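Phosphatidylinositol-specific phospholipase C1 (Streptomyces antibioticus, PDB 3H4X) belongs to the calcium-dependent phospholipase C family and is built as a single-chain alpha/beta barrel of the TIM-barrel type. Local coordinates at residues Tyr158-Leu163 with Ala227-Phe232; His216-Ala221 with Pro250-Trp255; Leu126-Lys131 with Phe191-Gly196; Asp110-His115 with Gln151-Ala156. One frame throughout, in Å; residues are numbered along the deposited sequence.

Contact 1 of 4, residues Tyr158-Leu163 with Ala227-Phe232; sequences YGPGDL and AQSTAF. With EOH (ethanol), chain L.
Pro-160 sets CG over the centre of one face of the Phe-232 ring in a CH-pi contact, 4.1 Å from the ring centroid and 11° off the ring normal. The same CG sits 3.0 Å from Ala-231 O, a tight contact; this buried carbonyl oxygen has no polar partner in the model. Leu-163 adds a second apolar contact: with CG anti to its backbone N (chi1 179°), it sends CD2 to within 3.7 Å of Phe-232 CE1, the two side chains crossing at about a right angle. Tyr-158 O lies at the ring edge, near its plane, and beyond the segments Trp-179 meets Phe-232 with its plane inclined.

The short helix 160-164 thus packs on the loop that leads from helix 209-222 into barrel strand 232-236, at the N-terminal end of the barrel strands. Gly-159 is the N-cap, and Asp-162 OD2 accepts from Gly-159 N at 2.9 Å through its anti lone pair, with an almost straight bond (176°). This is the half of a capping box in which the N3 side chain accepts from the N-cap N-H; Gly-159 has no side chain to give the reciprocal bond.

Polar links between the segments run through two waters. One donates to both Tyr-158 O (2.8 Å) and Thr-230 O; the other accepts from Gly-161 N (2.8 Å) and donates to Ser-229 O. Ser-229 OG, bonded to Leu-226 O, touches Pro-160 CD, while Thr-230 OG1 turns to Asp-146 on helix 142-153.

Contact 2 of 4, residues His216-Ala221 with Pro250-Trp255; sequences HLKDLA and PALRPW
Trp-255 lays one face of its indole against the turn of helix 209-222 formed by Leu-217 and Lys-218. Leu-217 CB stands over the six-membered part, 4.0 Å from Trp-255 CE3, offset toward the rim. Above the pyrrole part sits backbone, with Lys-218 CA 3.6 Å from Trp-255 NE1. One helical turn further on, Ala-221 CB comes in obliquely to the benzo end, 3.5 Å from Trp-255 CZ2. One face of the indole therefore lies on the CB and backbone atoms of the helix.

Lys-218 crosses the indole at about a right angle. Its first carbons leave extended (chi1 177°), which carries the chain past the pyrrole edge to the neighbouring residues, CD lying 3.8 Å from Ala-251 CB. A bend at chi3 brings CE to 3.7 Å from Leu-252 CD2, and chi4 then turns the ammonium group back toward its own helix, where NZ makes a weak salt bridge of 3.3 Å with Asp-219 OD1.

In the barrel, this joins an outer helix, between strands 189-195 and 232-236, to the loop that leads into strand 258-262. Trp-255 is wedged further by Thr-164, Ala-170 and Leu-226. His-216, whose CB points away from this loop, lines an acetyl group pocket with Pro-142 and Glu-212.

The contact is largely apolar, without a direct polar bond between the segments: the lysine lends its methylenes while its ammonium group pairs weakly with Asp-219, so adhesion probably depends on shape and burial of the indole rather than on directional bonds.

Contact 3 of 4, residues Leu126-Lys131 with Phe191-Gly196; sequences LKIEMK and FELIPG. With EOH (ethanol), chain T.
Leu-126 to Met-130 and Phe-191 to Pro-195 are neighbouring parallel strands of the beta/alpha barrel, 4.6 Å apart at closest approach and splayed by 23°. Four backbone bonds join them. Leu-126 O and Ile-128 O accept from Glu-192 N and Ile-194 N; in return, Ile-128 N reaches Glu-192 O at 2.7 Å and Met-130 N reaches Ile-194 O at 3.1 Å.

On the face turned to the surrounding helices, Phe-191 lies beside Leu-126, with Leu-126 CB 3.7 Å from Phe-191 CD1 and Leu-126 CD2 over the rim of the ring. Ile-128 CG1 meets the ring edge. Leu-193 CD2 touches both Ile-128 CB and Met-130 CG, 3.6 Å from the latter; Met-130 then bends away toward Trp-72 and Thr-209.

The face lining the barrel interior is largely polar, with Ile-194 among Lys-127, Glu-129 and Glu-192. Lys-127, fully extended (chi1 171°), runs alongside Glu-192, whose OE1 rests 3.4 Å from Lys-127 CG and has no polar partner in the model. Lys-127 NZ instead makes a salt bridge with Asp-260 and gives a bond to the oxygen of an ethanol, whose C1 touches Ile-194 CD1.

Further out, Lys-127 and Glu-129 bond through their backbones to strand 58-64, so this pair sits within the continuous sheet. Past the strand ends, the backbones draw close at Lys-131 and Gly-196. The Glu-129 side chain reaches the same place, its OE2 3.3 Å from Gly-196 CA. That oxygen accepts from Thr-197 N and is gripped by Lys-131 NZ at 2.8 Å, which approaches from above the carboxylate, 49° out of its plane.

Contact 4 of 4, residues Asp110-His115 with Gln151-Ala156; sequences DMRAWH and QKLGDA. With EOH (ethanol), chain F; EOH (ethanol), chain K.
Leu-153 closes helix 142-153 with its CA 5.9 Å from the CA of Arg-112 on helix 104-117, and the chain then turns away at Gly-154, which has a positive phi, into a short 3-10 turn. Both are outer helices of the alpha/beta barrel, flanking strand 124-130 in the chain.

Arg-112 makes the polar link. CG stands anti to the backbone N (chi1 177°) and the chain kinks at chi2, which wraps its methylenes round Lys-152 O. Arg-112 NH1 then donates to Lys-152 O at 2.9 Å. The oxygen lies near the guanidinium plane, but the donor stands above the carbonyl plane, 46° out of it. NE pairs with Asp-116, and the bonds to Lys-152 O and Asp-116 probably fix the rotation of the guanidinium. A further bond from NH1 to an ethanol oxygen is doubtful, since that ethanol sits too close to Gln-151 O in the model.

Beneath the arginine, Leu-153 CD2 packs 3.8 Å from Arg-112 N, and Leu-153 CD1 touches Met-111 CE, the two side chains meeting at a slant. Both also rest on Phe-189 and Phe-191 of the strand below, so the apolar interior runs on under the helices.

At the far end Ala-156 CB sits over one face of His-115 in a CH-pi contact, 3.9 Å from the ring centroid. His-115 ND1 is hydrogen-bonded with His-121 NE2, which probably helps set the ring's orientation. The Lys-152 side chain leads away from the contact: NZ bonds Ser-109 OG and, at 2.7 Å, the oxygen of a second ethanol.

The segments interleave along the chain: contacts 4 and 3, 3 and 1, and 1 and 2 each cross, linking successive parts of one barrel. Contact 3 lies in the barrel wall; the centres of contacts 1 and 4 are about 15 and 18 Å from that of contact 3. Phe-191 joins three of them: its ring packs on Met-111 and Leu-153 of contact 4, and its backbone pairs with Phe-232, continuing the sheet into strand 232-236. Contact 2 lies outermost, meeting contact 1 where Leu-217 packs on Pro-160 and Ser-229; it stays about 27 Å from contact 4, centre to centre. Outer helices and loops of this side of the barrel are thus tied to one another and to its parallel strands.

Contact 1 of 4, residues Tyr158-Leu163 with Ala227-Phe232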
# COMPACT_ATOMS: atom_id res chain seq x y z
N TYR A 158 -2.66 4.78 10.69
CA TYR A 158 -4.04 5.15 10.44
C TYR A 158 -4.66 3.97 9.72
O TYR A 158 -4.30 3.67 8.58
CB TYR A 158 -4.13 6.41 9.59
CG TYR A 158 -5.53 6.95 9.46
CD1 TYR A 158 -6.07 7.81 10.41
CD2 TYR A 158 -6.33 6.61 8.38
CE1 TYR A 158 -7.36 8.31 10.30
CE2 TYR A 158 -7.62 7.10 8.25
CZ TYR A 158 -8.13 7.95 9.22
OH TYR A 158 -9.41 8.43 9.09
N GLY A 159 -5.58 3.28 10.40
CA GLY A 159 -6.14 2.03 9.90
C GLY A 159 -7.64 2.08 9.70
O GLY A 159 -8.26 3.12 9.90
N PRO A 160 -8.24 0.95 9.30
CA PRO A 160 -9.68 0.90 9.04
C PRO A 160 -10.53 1.34 10.21
O PRO A 160 -11.59 1.94 10.00
CB PRO A 160 -9.92 -0.58 8.74
CG PRO A 160 -8.64 -1.04 8.16
CD PRO A 160 -7.57 -0.30 8.91
N GLY A 161 -10.11 1.04 11.43
CA GLY A 161 -10.86 1.49 12.61
C GLY A 161 -10.90 3.00 12.70
O GLY A 161 -11.91 3.60 13.08
N ASP A 162 -9.79 3.64 12.36
CA ASP A 162 -9.71 5.09 12.39
C ASP A 162 -10.62 5.72 11.34
O ASP A 162 -11.37 6.65 11.64
CB ASP A 162 -8.27 5.54 12.19
CG ASP A 162 -7.35 5.01 13.27
OD1 ASP A 162 -7.61 5.28 14.46
OD2 ASP A 162 -6.37 4.31 12.94
N LEU A 163 -10.57 5.20 10.12
CA LEU A 163 -11.41 5.73 9.05
C LEU A 163 -12.88 5.49 9.34
O LEU A 163 -13.72 6.36 9.11
CB LEU A 163 -11.05 5.09 7.71
CG LEU A 163 -11.88 5.56 6.51
CD1 LEU A 163 -11.58 7.01 6.17
CD2 LEU A 163 -11.62 4.66 5.31
N ALA A 227 -10.87 -1.52 15.94
CA ALA A 227 -9.77 -0.63 16.31
C ALA A 227 -8.40 -1.29 16.23
O ALA A 227 -7.39 -0.60 16.07
CB ALA A 227 -10.00 -0.06 17.71
N GLN A 228 -8.35 -2.61 16.35
CA GLN A 228 -7.06 -3.29 16.36
C GLN A 228 -6.55 -3.64 14.96
O GLN A 228 -5.44 -4.16 14.82
CB GLN A 228 -7.12 -4.53 17.25
CG GLN A 228 -7.95 -5.66 16.68
CD GLN A 228 -8.22 -6.73 17.72
OE1 GLN A 228 -8.74 -6.45 18.81
NE2 GLN A 228 -7.89 -7.97 17.38
N SER A 229 -7.34 -3.36 13.92
CA SER A 229 -6.92 -3.60 12.54
C SER A 229 -5.87 -2.57 12.10
O SER A 229 -5.81 -1.47 12.65
CB SER A 229 -8.12 -3.56 11.58
OG SER A 229 -8.69 -2.27 11.52
N THR A 230 -5.07 -2.92 11.10
CA THR A 230 -3.96 -2.06 10.72
C THR A 230 -3.85 -1.75 9.23
O THR A 230 -3.06 -0.89 8.85
CB THR A 230 -2.59 -2.63 11.17
OG1 THR A 230 -2.32 -3.85 10.45
CG2 THR A 230 -2.56 -2.89 12.67
N ALA A 231 -4.61 -2.44 8.39
CA ALA A 231 -4.41 -2.34 6.94
C ALA A 231 -5.72 -2.32 6.16
O ALA A 231 -6.74 -2.83 6.62
CB ALA A 231 -3.55 -3.50 6.46
N PHE A 232 -5.66 -1.72 4.98
CA PHE A 232 -6.78 -1.69 4.06
C PHE A 232 -6.57 -2.70 2.94
O PHE A 232 -5.62 -2.59 2.17
CB PHE A 232 -6.89 -0.29 3.45
CG PHE A 232 -7.27 0.77 4.44
CD1 PHE A 232 -8.60 1.09 4.65
CD2 PHE A 232 -6.30 1.44 5.17
CE1 PHE A 232 -8.96 2.06 5.56
CE2 PHE A 232 -6.66 2.41 6.09
CZ PHE A 232 -7.99 2.72 6.28
C1 EOH L . -9.46 -10.29 18.83
C2 EOH L . -9.92 -11.23 19.95
O EOH L . -8.17 -10.61 18.36
O HOH W 1 -3.55 1.31 7.31
O HOH W 2 -7.61 0.78 12.63

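Contact 2 of 4, residues His216-Ala221 with Pro250-Trp255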
# COMPACT_ATOMS: atom_id res chain seq x y z
N HIS A 216 -11.59 -10.79 7.80
CA HIS A 216 -11.04 -10.45 9.10
C HIS A 216 -11.59 -9.11 9.61
O HIS A 216 -12.00 -9.01 10.77
CB HIS A 216 -9.52 -10.46 8.98
CG HIS A 216 -8.78 -9.84 10.13
ND1 HIS A 216 -8.74 -10.40 11.38
CD2 HIS A 216 -8.00 -8.74 10.18
CE1 HIS A 216 -7.99 -9.66 12.17
NE2 HIS A 216 -7.52 -8.64 11.46
N LEU A 217 -11.63 -8.10 8.75
CA LEU A 217 -12.21 -6.81 9.15
C LEU A 217 -13.69 -6.96 9.49
O LEU A 217 -14.16 -6.40 10.48
CB LEU A 217 -12.01 -5.76 8.06
CG LEU A 217 -10.57 -5.36 7.75
CD1 LEU A 217 -10.56 -4.21 6.76
CD2 LEU A 217 -9.80 -4.99 9.01
N LYS A 218 -14.41 -7.68 8.66
CA LYS A 218 -15.83 -7.93 8.90
C LYS A 218 -16.03 -8.57 10.27
O LYS A 218 -16.91 -8.17 11.04
CB LYS A 218 -16.40 -8.82 7.79
CG LYS A 218 -17.86 -9.19 7.99
CD LYS A 218 -18.39 -10.01 6.81
CE LYS A 218 -17.69 -11.35 6.68
NZ LYS A 218 -18.12 -12.32 7.73
N ASP A 219 -15.21 -9.57 10.58
CA ASP A 219 -15.33 -10.28 11.84
C ASP A 219 -14.95 -9.39 13.03
O ASP A 219 -15.63 -9.41 14.05
CB ASP A 219 -14.49 -11.56 11.81
CG ASP A 219 -15.03 -12.58 10.82
OD1 ASP A 219 -16.22 -12.48 10.44
OD2 ASP A 219 -14.27 -13.49 10.43
N LEU A 220 -13.88 -8.61 12.89
CA LEU A 220 -13.51 -7.66 13.94
C LEU A 220 -14.65 -6.68 14.21
O LEU A 220 -14.99 -6.42 15.36
CB LEU A 220 -12.25 -6.89 13.56
CG LEU A 220 -10.92 -7.63 13.59
CD1 LEU A 220 -9.81 -6.69 13.16
CD2 LEU A 220 -10.64 -8.19 14.98
N ALA A 221 -15.22 -6.14 13.14
CA ALA A 221 -16.28 -5.15 13.29
C ALA A 221 -17.47 -5.75 14.04
O ALA A 221 -18.05 -5.10 14.91
CB ALA A 221 -16.72 -4.62 11.93
N PRO A 250 -21.70 -10.52 -0.48
CA PRO A 250 -21.86 -9.07 -0.43
C PRO A 250 -21.36 -8.46 0.88
O PRO A 250 -21.01 -7.28 0.91
CB PRO A 250 -23.38 -8.87 -0.54
CG PRO A 250 -23.91 -10.16 -1.05
CD PRO A 250 -22.98 -11.23 -0.60
N ALA A 251 -21.32 -9.26 1.94
CA ALA A 251 -20.90 -8.77 3.25
C ALA A 251 -19.42 -8.36 3.30
O ALA A 251 -19.02 -7.57 4.15
CB ALA A 251 -21.19 -9.80 4.32
N LEU A 252 -18.62 -8.89 2.38
CA LEU A 252 -17.20 -8.56 2.33
C LEU A 252 -16.97 -7.23 1.62
O LEU A 252 -16.01 -6.52 1.91
CB LEU A 252 -16.42 -9.65 1.60
CG LEU A 252 -16.35 -11.04 2.23
CD1 LEU A 252 -15.62 -12.01 1.30
CD2 LEU A 252 -15.67 -10.99 3.59
N ARG A 253 -17.86 -6.90 0.69
CA ARG A 253 -17.63 -5.79 -0.22
C ARG A 253 -17.36 -4.44 0.44
O ARG A 253 -16.47 -3.73 0.01
CB ARG A 253 -18.77 -5.69 -1.24
CG ARG A 253 -18.90 -6.93 -2.11
CD ARG A 253 -20.03 -6.79 -3.11
NE ARG A 253 -20.31 -8.06 -3.77
CZ ARG A 253 -21.50 -8.42 -4.22
NH1 ARG A 253 -22.53 -7.60 -4.09
NH2 ARG A 253 -21.66 -9.60 -4.80
N PRO A 254 -18.12 -4.08 1.49
CA PRO A 254 -17.93 -2.73 2.05
C PRO A 254 -16.66 -2.56 2.89
O PRO A 254 -16.46 -1.50 3.47
CB PRO A 254 -19.18 -2.52 2.90
CG PRO A 254 -19.63 -3.88 3.25
CD PRO A 254 -19.28 -4.77 2.09
N TRP A 255 -15.82 -3.59 2.92
CA TRP A 255 -14.54 -3.49 3.61
C TRP A 255 -13.40 -3.17 2.65
O TRP A 255 -12.26 -3.01 3.08
CB TRP A 255 -14.29 -4.74 4.47
CG TRP A 255 -15.28 -4.77 5.57
CD1 TRP A 255 -16.37 -5.58 5.69
CD2 TRP A 255 -15.34 -3.86 6.68
NE1 TRP A 255 -17.08 -5.25 6.81
CE2 TRP A 255 -16.47 -4.20 7.44
CE3 TRP A 255 -14.53 -2.81 7.10
CZ2 TRP A 255 -16.81 -3.52 8.61
CZ3 TRP A 255 -14.87 -2.13 8.26
CH2 TRP A 255 -16.01 -2.49 9.00

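Contact 3 of 4, residues Leu126-Lys131 with Phe191-Gly196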
# COMPACT_ATOMS: atom_id res chain seq x y z
N LEU A 126 2.32 2.15 2.84
CA LEU A 126 3.09 0.94 2.57
C LEU A 126 2.18 -0.04 1.87
O LEU A 126 1.22 -0.55 2.46
CB LEU A 126 3.58 0.30 3.87
CG LEU A 126 4.65 1.05 4.64
CD1 LEU A 126 5.72 1.58 3.69
CD2 LEU A 126 4.01 2.19 5.40
N LYS A 127 2.46 -0.28 0.60
CA LYS A 127 1.70 -1.24 -0.16
C LYS A 127 2.37 -2.59 -0.01
O LYS A 127 3.55 -2.75 -0.34
CB LYS A 127 1.65 -0.85 -1.63
CG LYS A 127 1.05 -1.91 -2.52
CD LYS A 127 0.98 -1.44 -3.95
CE LYS A 127 0.70 -2.59 -4.89
NZ LYS A 127 0.49 -2.12 -6.28
N ILE A 128 1.62 -3.55 0.51
CA ILE A 128 2.16 -4.86 0.78
C ILE A 128 1.53 -5.86 -0.18
O ILE A 128 0.31 -6.06 -0.17
CB ILE A 128 1.81 -5.31 2.21
CG1 ILE A 128 2.20 -4.22 3.22
CG2 ILE A 128 2.40 -6.68 2.50
CD1 ILE A 128 3.66 -3.92 3.27
N GLU A 129 2.36 -6.48 -1.02
CA GLU A 129 1.91 -7.62 -1.78
C GLU A 129 2.26 -8.87 -0.99
O GLU A 129 3.43 -9.15 -0.72
CB GLU A 129 2.55 -7.68 -3.17
CG GLU A 129 2.12 -8.92 -3.95
CD GLU A 129 2.70 -9.01 -5.35
OE1 GLU A 129 2.92 -7.96 -5.99
OE2 GLU A 129 2.92 -10.15 -5.83
N MET A 130 1.23 -9.62 -0.60
CA MET A 130 1.43 -10.88 0.09
C MET A 130 1.68 -11.94 -0.98
O MET A 130 0.74 -12.55 -1.49
CB MET A 130 0.20 -11.23 0.93
CG MET A 130 -0.15 -10.21 1.99
SD MET A 130 1.16 -9.95 3.20
CE MET A 130 1.73 -11.63 3.39
N LYS A 131 2.95 -12.11 -1.33
CA LYS A 131 3.33 -12.92 -2.49
C LYS A 131 2.62 -14.26 -2.51
O LYS A 131 2.10 -14.69 -3.55
CB LYS A 131 4.85 -13.15 -2.51
CG LYS A 131 5.69 -11.91 -2.72
CD LYS A 131 5.33 -11.18 -3.99
CE LYS A 131 5.60 -12.02 -5.21
NZ LYS A 131 5.47 -11.20 -6.45
N PHE A 191 -1.40 1.22 5.50
CA PHE A 191 -1.03 -0.03 4.84
C PHE A 191 -2.11 -0.46 3.87
O PHE A 191 -3.30 -0.38 4.19
CB PHE A 191 -0.80 -1.14 5.87
CG PHE A 191 0.44 -0.96 6.69
CD1 PHE A 191 1.62 -1.58 6.33
CD2 PHE A 191 0.42 -0.16 7.82
CE1 PHE A 191 2.77 -1.40 7.08
CE2 PHE A 191 1.57 0.02 8.57
CZ PHE A 191 2.74 -0.61 8.20
N GLU A 192 -1.69 -0.91 2.69
CA GLU A 192 -2.57 -1.50 1.68
C GLU A 192 -2.12 -2.94 1.47
O GLU A 192 -0.92 -3.21 1.41
CB GLU A 192 -2.43 -0.74 0.36
CG GLU A 192 -3.13 -1.42 -0.82
CD GLU A 192 -2.63 -0.95 -2.19
OE1 GLU A 192 -1.74 -0.07 -2.26
OE2 GLU A 192 -3.15 -1.48 -3.20
N LEU A 193 -3.07 -3.87 1.37
CA LEU A 193 -2.74 -5.26 1.07
C LEU A 193 -3.30 -5.67 -0.29
O LEU A 193 -4.47 -5.40 -0.59
CB LEU A 193 -3.36 -6.19 2.12
CG LEU A 193 -2.66 -6.28 3.47
CD1 LEU A 193 -3.59 -6.82 4.54
CD2 LEU A 193 -1.41 -7.15 3.36
N ILE A 194 -2.47 -6.31 -1.12
CA ILE A 194 -2.97 -6.99 -2.31
C ILE A 194 -2.53 -8.44 -2.32
O ILE A 194 -1.51 -8.80 -1.71
CB ILE A 194 -2.53 -6.32 -3.65
CG1 ILE A 194 -1.01 -6.31 -3.79
CG2 ILE A 194 -3.13 -4.93 -3.78
CD1 ILE A 194 -0.55 -6.10 -5.23
N PRO A 195 -3.29 -9.30 -3.01
CA PRO A 195 -2.88 -10.69 -3.19
C PRO A 195 -1.63 -10.76 -4.06
O PRO A 195 -1.36 -9.84 -4.84
CB PRO A 195 -4.07 -11.33 -3.92
CG PRO A 195 -5.21 -10.40 -3.73
CD PRO A 195 -4.60 -9.03 -3.65
N GLY A 196 -0.90 -11.85 -3.94
CA GLY A 196 0.40 -11.97 -4.59
C GLY A 196 0.40 -12.86 -5.82
O GLY A 196 -0.53 -13.63 -6.06
C1 EOH T . 0.40 -4.60 -8.28
C2 EOH T . 0.52 -5.76 -9.27
O EOH T . 1.65 -4.01 -7.98

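Contact 4 of 4, residues Asp110-His115 with Gln151-Ala156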
# COMPACT_ATOMS: atom_id res chain seq x y z
N ASP A 110 12.77 -0.17 11.07
CA ASP A 110 13.34 0.96 10.34
C ASP A 110 12.31 2.08 10.24
O ASP A 110 12.64 3.26 10.43
CB ASP A 110 13.77 0.56 8.93
CG ASP A 110 15.03 -0.29 8.91
OD1 ASP A 110 15.54 -0.65 9.99
OD2 ASP A 110 15.50 -0.61 7.79
N MET A 111 11.07 1.71 9.93
CA MET A 111 9.99 2.69 9.81
C MET A 111 9.76 3.44 11.12
O MET A 111 9.59 4.66 11.12
CB MET A 111 8.70 2.01 9.37
CG MET A 111 8.72 1.51 7.94
SD MET A 111 7.25 0.56 7.50
CE MET A 111 5.96 1.78 7.68
N ARG A 112 9.74 2.71 12.22
CA ARG A 112 9.54 3.33 13.53
C ARG A 112 10.69 4.28 13.87
O ARG A 112 10.46 5.40 14.34
CB ARG A 112 9.40 2.26 14.62
CG ARG A 112 9.27 2.80 16.03
CD ARG A 112 8.09 3.75 16.16
NE ARG A 112 7.93 4.25 17.52
CZ ARG A 112 7.21 3.65 18.47
NH1 ARG A 112 6.60 2.50 18.21
NH2 ARG A 112 7.11 4.19 19.68
N ALA A 113 11.92 3.83 13.64
CA ALA A 113 13.09 4.65 13.92
C ALA A 113 13.05 5.94 13.11
O ALA A 113 13.28 7.03 13.63
CB ALA A 113 14.35 3.86 13.60
N TRP A 114 12.74 5.80 11.82
CA TRP A 114 12.67 6.94 10.92
C TRP A 114 11.54 7.87 11.33
O TRP A 114 11.69 9.10 11.35
CB TRP A 114 12.50 6.44 9.49
CG TRP A 114 12.38 7.53 8.48
CD1 TRP A 114 13.40 8.13 7.81
CD2 TRP A 114 11.17 8.14 8.03
NE1 TRP A 114 12.89 9.09 6.96
CE2 TRP A 114 11.53 9.12 7.08
CE3 TRP A 114 9.82 7.96 8.34
CZ2 TRP A 114 10.58 9.91 6.43
CZ3 TRP A 114 8.88 8.74 7.69
CH2 TRP A 114 9.27 9.70 6.75
N HIS A 115 10.39 7.29 11.66
CA HIS A 115 9.23 8.05 12.11
C HIS A 115 9.56 8.92 13.32
O HIS A 115 9.23 10.11 13.35
CB HIS A 115 8.08 7.08 12.44
CG HIS A 115 6.98 7.68 13.25
ND1 HIS A 115 5.94 8.40 12.69
CD2 HIS A 115 6.74 7.66 14.59
CE1 HIS A 115 5.12 8.80 13.64
NE2 HIS A 115 5.59 8.37 14.80
N GLN A 151 2.56 -3.61 17.49
CA GLN A 151 3.73 -3.67 18.37
C GLN A 151 4.82 -2.71 17.90
O GLN A 151 5.43 -2.01 18.71
CB GLN A 151 4.27 -5.10 18.44
CG GLN A 151 5.40 -5.30 19.43
CD GLN A 151 6.77 -5.19 18.81
OE1 GLN A 151 7.01 -5.69 17.71
NE2 GLN A 151 7.70 -4.55 19.52
N LYS A 152 5.07 -2.68 16.60
CA LYS A 152 6.18 -1.89 16.06
C LYS A 152 5.86 -0.41 15.91
O LYS A 152 6.72 0.44 16.14
CB LYS A 152 6.63 -2.46 14.71
CG LYS A 152 7.28 -3.82 14.80
CD LYS A 152 8.68 -3.74 15.40
CE LYS A 152 9.37 -5.09 15.31
NZ LYS A 152 10.78 -5.02 15.79
N LEU A 153 4.64 -0.10 15.50
CA LEU A 153 4.29 1.26 15.08
C LEU A 153 3.22 1.94 15.93
O LEU A 153 3.12 3.17 15.95
CB LEU A 153 3.84 1.27 13.62
CG LEU A 153 4.93 0.97 12.60
CD1 LEU A 153 4.35 0.93 11.20
CD2 LEU A 153 6.04 2.00 12.70
N GLY A 154 2.41 1.14 16.61
CA GLY A 154 1.39 1.68 17.50
C GLY A 154 0.59 2.83 16.91
O GLY A 154 -0.05 2.67 15.86
N ASP A 155 0.64 3.98 17.57
CA ASP A 155 -0.21 5.12 17.25
C ASP A 155 0.12 5.80 15.92
O ASP A 155 -0.60 6.69 15.49
CB ASP A 155 -0.16 6.16 18.39
CG ASP A 155 1.19 6.85 18.51
OD1 ASP A 155 2.13 6.50 17.77
OD2 ASP A 155 1.32 7.75 19.37
N ALA A 156 1.21 5.37 15.28
CA ALA A 156 1.61 5.96 14.01
C ALA A 156 0.77 5.46 12.84
O ALA A 156 0.86 6.00 11.74
CB ALA A 156 3.08 5.71 13.76
C1 EOH F . 4.72 0.58 19.79
C2 EOH F . 3.56 -0.31 20.23
O EOH F . 4.51 1.93 20.15
C1 EOH K . 13.01 -6.23 14.25
C2 EOH K . 13.99 -5.28 14.93
O EOH K . 12.37 -7.08 15.18